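Local coordinates for protein ATP phosphoribosyltransferase regulatory subunit (Lactococcus lactis, PDB 1Z7M) that is required for the first step of histidine biosynthesis and may allow histidine to feed back on ATP phosphoribosyltransferase activity, at residues 47-58 / 117-125; 236-244 / 256-264. All blocks are in the same frame, centred on the assembly; numbering follows the deposited sequence.

Contact 1 comes first along the chain, and contact 2 opens only after it has closed. Their centres lie about 32 Å apart; the nearest atoms are about 14 Å apart, and the two do not touch. Both belong to the histidyl-tRNA synthetase-like region and are tied to its mixed sheet. Contact 1 joins strand 56-57 to strand 118-127. Contact 2 pairs helices 237-246 and 250-267, the latter packed on strand 272-274. Strands 56-57 and 272-274 are the outermost of the sheet within this chain. Helix 152-169 touches segments of both contacts. Contact 1 also borders a second subunit, whereas contact 2 meets no other chain. One thus lies by the subunit interface, the other in a helical part.

Contact 1 (47-58 / 117-125); sequences RKLFSLKNYQEV and SARYSYFGK
Arg-47 lays its guanidinium flat on the ring of Phe-123, CZ 3.9 Å from the ring centroid, a cation-pi stack. The chain bends at chi2 (-135°), which carries the group over from the helix. Arg-47 also grips Glu-57 side-on: NE bonds OE2 at 2.9 Å and NH2 bonds OE1 at 3.2 Å, both on the syn side. With Arg-47 cut back to alanine, that face of Phe-123 would probably lose its cover and Glu-57 one of its positive partners. Phe-50 closes the same cluster obliquely, its CD1 3.6 Å from Phe-123 CZ.

Next to this cluster, strand 56-57 pairs in parallel with strand 118-127. Gln-56 N bonds Arg-119 O at 2.9 Å, Ser-121 N bonds Gln-56 O at 3.0 Å, and Val-58 N bonds Ser-121 O at 2.8 Å. The aliphatic part of Arg-119 lies over one face of buried Tyr-55, and its guanidinium forms salt bridges with Glu-158 and Glu-150.

The loose side is the turn at Lys-53 and exposed Asn-54, where a Schellman motif ends the helix. There Arg-119 NH1 stays 3.9 Å from Lys-53 O.

The helix-strand unit is consistent with motif 1 of class II synthetases. Arg-40 of the second subunit also pairs with Glu-57. Strand 139-148 flanks strand 118-127 on its other side, and helices 102-111 and 152-169 cover the side chains.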
loop_
_atom_site.group_PDB
_atom_site.type_symbol
_atom_site.label_atom_id
_atom_site.label_comp_id
_atom_site.label_asym_id
_atom_site.label_seq_id
_atom_site.Cartn_x
_atom_site.Cartn_y
_atom_site.Cartn_z
ATOM N N ARG B 47 13.207 29.741 17.865
ATOM C CA ARG B 47 14.225 28.823 18.374
ATOM C C ARG B 47 15.013 29.481 19.512
ATOM O O ARG B 47 15.285 28.836 20.530
ATOM C CB ARG B 47 15.184 28.366 17.264
ATOM C CG ARG B 47 14.677 27.179 16.450
ATOM C CD ARG B 47 15.758 26.132 16.245
ATOM N NE ARG B 47 15.229 24.966 15.556
ATOM C CZ ARG B 47 14.769 24.991 14.315
ATOM N NH1 ARG B 47 14.787 26.128 13.637
ATOM N NH2 ARG B 47 14.274 23.886 13.763
ATOM N N LYS B 48 15.378 30.754 19.352
ATOM C CA LYS B 48 16.112 31.436 20.418
ATOM C C LYS B 48 15.211 31.305 21.644
ATOM O O LYS B 48 15.574 30.689 22.648
ATOM C CB LYS B 48 16.336 32.931 20.099
ATOM C CG LYS B 48 17.009 33.232 18.746
ATOM C CD LYS B 48 18.519 33.554 18.822
ATOM C CE LYS B 48 19.117 33.823 17.409
ATOM N NZ LYS B 48 20.613 33.988 17.397
ATOM N N LEU B 49 14.011 31.856 21.518
ATOM C CA LEU B 49 13.017 31.858 22.578
ATOM C C LEU B 49 12.832 30.542 23.316
ATOM O O LEU B 49 12.868 30.504 24.536
ATOM C CB LEU B 49 11.687 32.317 22.002
ATOM C CG LEU B 49 10.501 32.291 22.948
ATOM C CD1 LEU B 49 10.782 33.157 24.166
ATOM C CD2 LEU B 49 9.271 32.777 22.201
ATOM N N PHE B 50 12.622 29.463 22.583
ATOM C CA PHE B 50 12.422 28.159 23.199
ATOM C C PHE B 50 13.664 27.628 23.878
ATOM O O PHE B 50 13.584 27.016 24.937
ATOM C CB PHE B 50 11.986 27.132 22.154
ATOM C CG PHE B 50 10.636 27.401 21.548
ATOM C CD1 PHE B 50 10.249 26.739 20.383
ATOM C CD2 PHE B 50 9.757 28.314 22.127
ATOM C CE1 PHE B 50 9.016 26.987 19.807
ATOM C CE2 PHE B 50 8.521 28.564 21.553
ATOM C CZ PHE B 50 8.150 27.901 20.392
ATOM N N SER B 51 14.807 27.833 23.234
ATOM C CA SER B 51 16.094 27.362 23.748
ATOM C C SER B 51 16.505 28.123 24.997
ATOM O O SER B 51 17.180 27.582 25.866
ATOM C CB SER B 51 17.176 27.518 22.677
ATOM O OG SER B 51 17.254 28.865 22.245
ATOM N N LEU B 52 16.086 29.383 25.058
ATOM C CA LEU B 52 16.353 30.275 26.182
ATOM C C LEU B 52 15.537 29.868 27.416
ATOM O O LEU B 52 15.906 30.153 28.551
ATOM C CB LEU B 52 15.975 31.696 25.781
ATOM C CG LEU B 52 16.291 32.808 26.763
ATOM C CD1 LEU B 52 17.799 32.911 26.916
ATOM C CD2 LEU B 52 15.714 34.111 26.245
ATOM N N LYS B 53 14.410 29.219 27.170
ATOM C CA LYS B 53 13.521 28.763 28.220
ATOM C C LYS B 53 13.799 27.292 28.477
ATOM O O LYS B 53 13.026 26.601 29.131
ATOM C CB LYS B 53 12.081 28.955 27.778
ATOM C CG LYS B 53 11.747 30.378 27.418
ATOM C CD LYS B 53 11.798 31.251 28.651
ATOM C CE LYS B 53 11.290 32.657 28.368
ATOM N NZ LYS B 53 11.245 33.479 29.620
ATOM N N ASN B 54 14.906 26.817 27.927
ATOM C CA ASN B 54 15.334 25.439 28.105
ATOM C C ASN B 54 14.450 24.323 27.496
ATOM O O ASN B 54 14.194 23.296 28.130
ATOM C CB ASN B 54 15.573 25.196 29.601
ATOM C CG ASN B 54 16.701 24.217 29.857
ATOM O OD1 ASN B 54 17.785 24.338 29.281
ATOM N ND2 ASN B 54 16.459 23.242 30.726
ATOM N N TYR B 55 14.010 24.517 26.255
ATOM C CA TYR B 55 13.202 23.511 25.559
ATOM C C TYR B 55 14.018 22.750 24.518
ATOM O O TYR B 55 14.563 23.343 23.587
ATOM C CB TYR B 55 12.012 24.159 24.864
ATOM C CG TYR B 55 10.857 24.435 25.783
ATOM C CD1 TYR B 55 10.902 25.494 26.686
ATOM C CD2 TYR B 55 9.724 23.614 25.778
ATOM C CE1 TYR B 55 9.847 25.736 27.566
ATOM C CE2 TYR B 55 8.664 23.845 26.658
ATOM C CZ TYR B 55 8.738 24.914 27.550
ATOM O OH TYR B 55 7.710 25.173 28.426
ATOM N N GLN B 56 14.084 21.433 24.663
ATOM C CA GLN B 56 14.836 20.614 23.722
ATOM C C GLN B 56 13.976 20.215 22.524
ATOM O O GLN B 56 12.885 19.664 22.687
ATOM C CB GLN B 56 15.365 19.357 24.416
ATOM C CG GLN B 56 16.127 19.626 25.701
ATOM C CD GLN B 56 17.093 20.806 25.583
ATOM O OE1 GLN B 56 18.009 20.798 24.746
ATOM N NE2 GLN B 56 16.895 21.829 26.431
ATOM N N GLU B 57 14.461 20.502 21.319
ATOM C CA GLU B 57 13.721 20.156 20.115
ATOM C C GLU B 57 13.862 18.668 19.847
ATOM O O GLU B 57 14.913 18.076 20.101
ATOM C CB GLU B 57 14.246 20.936 18.903
ATOM C CG GLU B 57 13.551 20.573 17.589
ATOM C CD GLU B 57 14.046 21.372 16.391
ATOM O OE1 GLU B 57 13.562 21.103 15.268
ATOM O OE2 GLU B 57 14.909 22.261 16.568
ATOM N N VAL B 58 12.788 18.069 19.351
ATOM C CA VAL B 58 12.776 16.655 19.000
ATOM C C VAL B 58 12.197 16.505 17.597
ATOM O O VAL B 58 11.362 17.301 17.172
ATOM C CB VAL B 58 11.930 15.831 19.978
ATOM C CG1 VAL B 58 10.876 16.700 20.603
ATOM C CG2 VAL B 58 11.268 14.673 19.238
ATOM N N SER B 117 11.068 16.797 35.035
ATOM C CA SER B 117 10.470 17.758 34.134
ATOM C C SER B 117 11.049 17.526 32.737
ATOM O O SER B 117 12.195 17.079 32.598
ATOM C CB SER B 117 10.818 19.164 34.627
ATOM O OG SER B 117 9.899 20.140 34.179
ATOM N N ALA B 118 10.257 17.828 31.709
ATOM C CA ALA B 118 10.678 17.676 30.320
ATOM C C ALA B 118 10.055 18.758 29.439
ATOM O O ALA B 118 8.833 18.944 29.438
ATOM C CB ALA B 118 10.287 16.311 29.808
ATOM N N ARG B 119 10.896 19.485 28.706
ATOM C CA ARG B 119 10.404 20.523 27.805
ATOM C C ARG B 119 10.811 20.153 26.383
ATOM O O ARG B 119 11.992 20.049 26.068
ATOM C CB ARG B 119 10.966 21.908 28.164
ATOM C CG ARG B 119 10.370 22.555 29.407
ATOM C CD ARG B 119 11.178 22.193 30.643
ATOM N NE ARG B 119 10.504 22.530 31.900
ATOM C CZ ARG B 119 10.183 23.761 32.283
ATOM N NH1 ARG B 119 10.470 24.804 31.505
ATOM N NH2 ARG B 119 9.577 23.944 33.451
ATOM N N TYR B 120 9.814 19.959 25.531
ATOM C CA TYR B 120 10.030 19.578 24.141
ATOM C C TYR B 120 9.546 20.619 23.133
ATOM O O TYR B 120 8.612 21.378 23.396
ATOM C CB TYR B 120 9.291 18.270 23.872
ATOM C CG TYR B 120 9.841 17.079 24.600
ATOM C CD1 TYR B 120 9.040 15.967 24.865
ATOM C CD2 TYR B 120 11.175 17.032 24.976
ATOM C CE1 TYR B 120 9.565 14.828 25.493
ATOM C CE2 TYR B 120 11.708 15.903 25.598
ATOM C CZ TYR B 120 10.904 14.807 25.856
ATOM O OH TYR B 120 11.453 13.711 26.481
ATOM N N SER B 121 10.185 20.653 21.974
ATOM C CA SER B 121 9.752 21.560 20.931
ATOM C C SER B 121 9.836 20.818 19.601
ATOM O O SER B 121 10.556 19.828 19.480
ATOM C CB SER B 121 10.609 22.832 20.906
ATOM O OG SER B 121 11.979 22.547 20.738
ATOM N N TYR B 122 9.076 21.277 18.612
ATOM C CA TYR B 122 9.080 20.655 17.298
ATOM C C TYR B 122 8.828 21.664 16.182
ATOM O O TYR B 122 8.011 22.578 16.322
ATOM C CB TYR B 122 8.032 19.547 17.248
ATOM C CG TYR B 122 6.625 19.994 17.591
ATOM C CD1 TYR B 122 5.794 20.575 16.635
ATOM C CD2 TYR B 122 6.116 19.808 18.875
ATOM C CE1 TYR B 122 4.488 20.954 16.949
ATOM C CE2 TYR B 122 4.819 20.185 19.194
ATOM C CZ TYR B 122 4.010 20.754 18.230
ATOM O OH TYR B 122 2.725 21.117 18.562
ATOM N N PHE B 123 9.555 21.481 15.081
ATOM C CA PHE B 123 9.448 22.332 13.903
ATOM C C PHE B 123 9.342 21.418 12.701
ATOM O O PHE B 123 10.341 20.880 12.231
ATOM C CB PHE B 123 10.691 23.212 13.745
ATOM C CG PHE B 123 10.997 24.061 14.943
ATOM C CD1 PHE B 123 11.442 23.480 16.135
ATOM C CD2 PHE B 123 10.838 25.440 14.884
ATOM C CE1 PHE B 123 11.721 24.260 17.241
ATOM C CE2 PHE B 123 11.118 26.227 15.987
ATOM C CZ PHE B 123 11.560 25.635 17.169
ATOM N N GLY B 124 8.131 21.238 12.200
ATOM C CA GLY B 124 7.961 20.359 11.063
ATOM C C GLY B 124 6.527 20.328 10.612
ATOM O O GLY B 124 5.716 21.146 11.051
ATOM N N LYS B 125 6.195 19.380 9.747
ATOM C CA LYS B 125 4.835 19.315 9.261
ATOM C C LYS B 125 4.123 17.987 9.418
ATOM O O LYS B 125 4.750 16.935 9.473
ATOM C CB LYS B 125 4.797 19.753 7.804
ATOM C CG LYS B 125 5.737 18.998 6.932
ATOM C CD LYS B 125 5.572 19.374 5.464
ATOM C CE LYS B 125 6.035 20.785 5.169
ATOM N NZ LYS B 125 6.071 21.014 3.695
#

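Contact 2 (236-244 / 256-264); sequences ELSRLENLV and FDQLKEFSE
The ring of Phe-256 meets Leu-237 at its edge: CD2 of the leucine lies near the ring plane, 3.5 Å from CZ of Phe-256. The other neighbours come in obliquely. Leu-240 CB is 3.9 Å from CE1 of Phe-256, and Glu-241 CB is 3.6 Å from CE2 of the same ring. Val-244 CG2 stands 4.1 Å from CD1 of Phe-256, while Val-244 CG1 touches the phenylalanine CB.

Together these four residues form a hole on helix 237-246, and the phenylalanine is the knob that fills it. Its CG is anti to the backbone N (chi1 172°), which sends the ring across to the facing helix. Phe-256, Leu-240 and Val-244 are buried; the hole is lined by apolar side chains and by the CB of Glu-241.

A polar pair runs beside the knob. The extended chain of Glu-241 carries its carboxylate on to Lys-260, with the carboxylate plane turned 55° from the ring plane. Lys-260 NZ reaches Glu-241 OE2 at 3.4 Å, a salt bridge with only a weak hydrogen bond. Asp-257 OD1 stands 4.2 Å from Glu-241 OE2. The lysine charge would probably ease the repulsion between these two acids.

Lys-260 also serves through its aliphatic chain. Its CG lies 4.0 Å from Leu-237 CD2, and the two side chains cross at about a right angle. The other branch of the leucine, CD1, faces Ser-263 OG.

This is an antiparallel pair of helices, neighbours in the chain, held by a knob-into-hole contact. The segments run at 160°, with their axes 11.3 Å apart. Leu-276 packs against Leu-240 and Phe-256 from a loop. Ser-263 and Leu-259 rest on strand 272-274, Phe-262 touches helix 152-169, and Leu-243 leads to helix 222-231.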
loop_
_atom_site.group_PDB
_atom_site.type_symbol
_atom_site.label_atom_id
_atom_site.label_comp_id
_atom_site.label_asym_id
_atom_site.label_seq_id
_atom_site.Cartn_x
_atom_site.Cartn_y
_atom_site.Cartn_z
ATOM N N GLU B 236 -16.901 40.213 28.331
ATOM C CA GLU B 236 -16.704 41.334 29.252
ATOM C C GLU B 236 -16.533 40.766 30.662
ATOM O O GLU B 236 -17.512 40.394 31.297
ATOM C CB GLU B 236 -17.912 42.269 29.210
ATOM C CG GLU B 236 -17.812 43.450 30.176
ATOM C CD GLU B 236 -19.071 44.312 30.166
ATOM O OE1 GLU B 236 -19.450 44.789 29.069
ATOM O OE2 GLU B 236 -19.683 44.511 31.246
ATOM N N LEU B 237 -15.295 40.720 31.151
ATOM C CA LEU B 237 -14.998 40.137 32.456
ATOM C C LEU B 237 -15.954 40.501 33.583
ATOM O O LEU B 237 -16.303 39.649 34.407
ATOM C CB LEU B 237 -13.559 40.453 32.873
ATOM C CG LEU B 237 -12.823 39.326 33.623
ATOM C CD1 LEU B 237 -11.372 39.719 33.898
ATOM C CD2 LEU B 237 -13.520 39.037 34.923
ATOM N N SER B 238 -16.389 41.756 33.625
ATOM C CA SER B 238 -17.320 42.204 34.670
ATOM C C SER B 238 -18.686 41.515 34.546
ATOM O O SER B 238 -19.190 40.916 35.502
ATOM C CB SER B 238 -17.490 43.728 34.596
ATOM O OG SER B 238 -17.733 44.151 33.259
ATOM N N ARG B 239 -19.271 41.600 33.355
ATOM C CA ARG B 239 -20.563 40.994 33.096
ATOM C C ARG B 239 -20.517 39.490 33.376
ATOM O O ARG B 239 -21.351 38.962 34.113
ATOM C CB ARG B 239 -20.983 41.251 31.652
ATOM C CG ARG B 239 -22.430 40.922 31.411
ATOM C CD ARG B 239 -22.830 41.225 29.996
ATOM N NE ARG B 239 -22.552 42.608 29.633
ATOM C CZ ARG B 239 -22.987 43.185 28.515
ATOM N NH1 ARG B 239 -23.728 42.494 27.648
ATOM N NH2 ARG B 239 -22.682 44.455 28.264
ATOM N N LEU B 240 -19.534 38.804 32.800
ATOM C CA LEU B 240 -19.390 37.366 33.004
ATOM C C LEU B 240 -19.263 36.990 34.466
ATOM O O LEU B 240 -19.966 36.105 34.943
ATOM C CB LEU B 240 -18.178 36.827 32.248
ATOM C CG LEU B 240 -18.306 36.862 30.727
ATOM C CD1 LEU B 240 -17.149 36.119 30.123
ATOM C CD2 LEU B 240 -19.609 36.224 30.287
ATOM N N GLU B 241 -18.364 37.656 35.179
ATOM C CA GLU B 241 -18.165 37.357 36.588
ATOM C C GLU B 241 -19.461 37.411 37.387
ATOM O O GLU B 241 -19.627 36.674 38.369
ATOM C CB GLU B 241 -17.144 38.311 37.194
ATOM C CG GLU B 241 -16.943 38.092 38.676
ATOM C CD GLU B 241 -15.565 38.513 39.142
ATOM O OE1 GLU B 241 -15.070 39.568 38.676
ATOM O OE2 GLU B 241 -14.981 37.793 39.981
ATOM N N ASN B 242 -20.377 38.282 36.971
ATOM C CA ASN B 242 -21.665 38.400 37.646
ATOM C C ASN B 242 -22.449 37.125 37.436
ATOM O O ASN B 242 -22.665 36.346 38.367
ATOM C CB ASN B 242 -22.471 39.565 37.075
ATOM C CG ASN B 242 -22.016 40.900 37.613
ATOM O OD1 ASN B 242 -20.859 41.293 37.439
ATOM N ND2 ASN B 242 -22.924 41.608 38.283
ATOM N N LEU B 243 -22.866 36.935 36.189
ATOM C CA LEU B 243 -23.637 35.781 35.761
ATOM C C LEU B 243 -23.149 34.481 36.371
ATOM O O LEU B 243 -23.955 33.614 36.735
ATOM C CB LEU B 243 -23.580 35.689 34.249
ATOM C CG LEU B 243 -24.085 36.962 33.590
ATOM C CD1 LEU B 243 -23.501 37.077 32.207
ATOM C CD2 LEU B 243 -25.599 36.961 33.560
ATOM N N VAL B 244 -21.835 34.344 36.478
ATOM C CA VAL B 244 -21.262 33.143 37.043
ATOM C C VAL B 244 -21.603 33.008 38.521
ATOM O O VAL B 244 -22.171 31.998 38.931
ATOM C CB VAL B 244 -19.728 33.112 36.855
ATOM C CG1 VAL B 244 -19.149 31.815 37.420
ATOM C CG2 VAL B 244 -19.393 33.224 35.390
ATOM N N PHE B 256 -14.040 29.794 36.762
ATOM C CA PHE B 256 -14.001 31.142 36.198
ATOM C C PHE B 256 -12.992 32.019 36.927
ATOM O O PHE B 256 -12.419 32.938 36.344
ATOM C CB PHE B 256 -15.349 31.823 36.295
ATOM C CG PHE B 256 -15.298 33.262 35.913
ATOM C CD1 PHE B 256 -15.441 33.650 34.586
ATOM C CD2 PHE B 256 -15.042 34.235 36.873
ATOM C CE1 PHE B 256 -15.328 34.984 34.221
ATOM C CE2 PHE B 256 -14.927 35.567 36.515
ATOM C CZ PHE B 256 -15.070 35.942 35.187
ATOM N N ASP B 257 -12.816 31.758 38.220
ATOM C CA ASP B 257 -11.852 32.498 39.026
ATOM C C ASP B 257 -10.444 32.206 38.530
ATOM O O ASP B 257 -9.628 33.114 38.412
ATOM C CB ASP B 257 -11.943 32.102 40.500
ATOM C CG ASP B 257 -12.965 32.926 41.269
ATOM O OD1 ASP B 257 -13.322 34.044 40.803
ATOM O OD2 ASP B 257 -13.391 32.457 42.350
ATOM N N GLN B 258 -10.161 30.932 38.258
ATOM C CA GLN B 258 -8.851 30.527 37.760
ATOM C C GLN B 258 -8.511 31.276 36.467
ATOM O O GLN B 258 -7.407 31.800 36.312
ATOM C CB GLN B 258 -8.823 29.019 37.515
ATOM C CG GLN B 258 -7.459 28.507 37.102
ATOM C CD GLN B 258 -6.426 28.611 38.205
ATOM O OE1 GLN B 258 -6.458 27.852 39.166
ATOM N NE2 GLN B 258 -5.506 29.556 38.072
ATOM N N LEU B 259 -9.460 31.327 35.540
ATOM C CA LEU B 259 -9.241 32.031 34.282
ATOM C C LEU B 259 -8.987 33.504 34.579
ATOM O O LEU B 259 -8.099 34.119 34.002
ATOM C CB LEU B 259 -10.465 31.901 33.365
ATOM C CG LEU B 259 -10.867 30.478 32.972
ATOM C CD1 LEU B 259 -12.177 30.506 32.225
ATOM C CD2 LEU B 259 -9.774 29.846 32.140
ATOM N N LYS B 260 -9.778 34.062 35.487
ATOM C CA LYS B 260 -9.638 35.459 35.861
ATOM C C LYS B 260 -8.220 35.767 36.366
ATOM O O LYS B 260 -7.668 36.807 36.026
ATOM C CB LYS B 260 -10.685 35.807 36.918
ATOM C CG LYS B 260 -10.780 37.285 37.240
ATOM C CD LYS B 260 -11.684 37.517 38.437
ATOM C CE LYS B 260 -11.244 38.738 39.225
ATOM N NZ LYS B 260 -11.780 38.764 40.632
ATOM N N GLU B 261 -7.635 34.866 37.164
ATOM C CA GLU B 261 -6.272 35.060 37.688
ATOM C C GLU B 261 -5.311 35.209 36.517
ATOM O O GLU B 261 -4.581 36.197 36.406
ATOM C CB GLU B 261 -5.802 33.871 38.544
ATOM C CG GLU B 261 -6.316 33.840 39.990
ATOM C CD GLU B 261 -5.594 32.783 40.873
ATOM O OE1 GLU B 261 -4.353 32.907 41.067
ATOM O OE2 GLU B 261 -6.264 31.836 41.377
ATOM N N PHE B 262 -5.315 34.208 35.645
ATOM C CA PHE B 262 -4.472 34.213 34.459
ATOM C C PHE B 262 -4.704 35.518 33.707
ATOM O O PHE B 262 -3.764 36.173 33.271
ATOM C CB PHE B 262 -4.843 33.030 33.555
ATOM C CG PHE B 262 -4.478 31.682 34.119
ATOM C CD1 PHE B 262 -5.206 30.548 33.764
ATOM C CD2 PHE B 262 -3.406 31.543 34.998
ATOM C CE1 PHE B 262 -4.873 29.297 34.276
ATOM C CE2 PHE B 262 -3.064 30.295 35.515
ATOM C CZ PHE B 262 -3.802 29.168 35.152
ATOM N N SER B 263 -5.971 35.890 33.561
ATOM C CA SER B 263 -6.319 37.101 32.847
ATOM C C SER B 263 -5.565 38.260 33.459
ATOM O O SER B 263 -5.050 39.124 32.750
ATOM C CB SER B 263 -7.822 37.351 32.931
ATOM O OG SER B 263 -8.221 38.349 32.005
ATOM N N GLU B 264 -5.485 38.266 34.784
ATOM C CA GLU B 264 -4.788 39.334 35.480
ATOM C C GLU B 264 -3.275 39.200 35.461
ATOM O O GLU B 264 -2.594 40.148 35.094
ATOM C CB GLU B 264 -5.279 39.439 36.921
ATOM C CG GLU B 264 -6.657 40.045 37.042
ATOM C CD GLU B 264 -7.293 39.781 38.398
ATOM O OE1 GLU B 264 -8.458 40.205 38.580
ATOM O OE2 GLU B 264 -6.640 39.148 39.274
#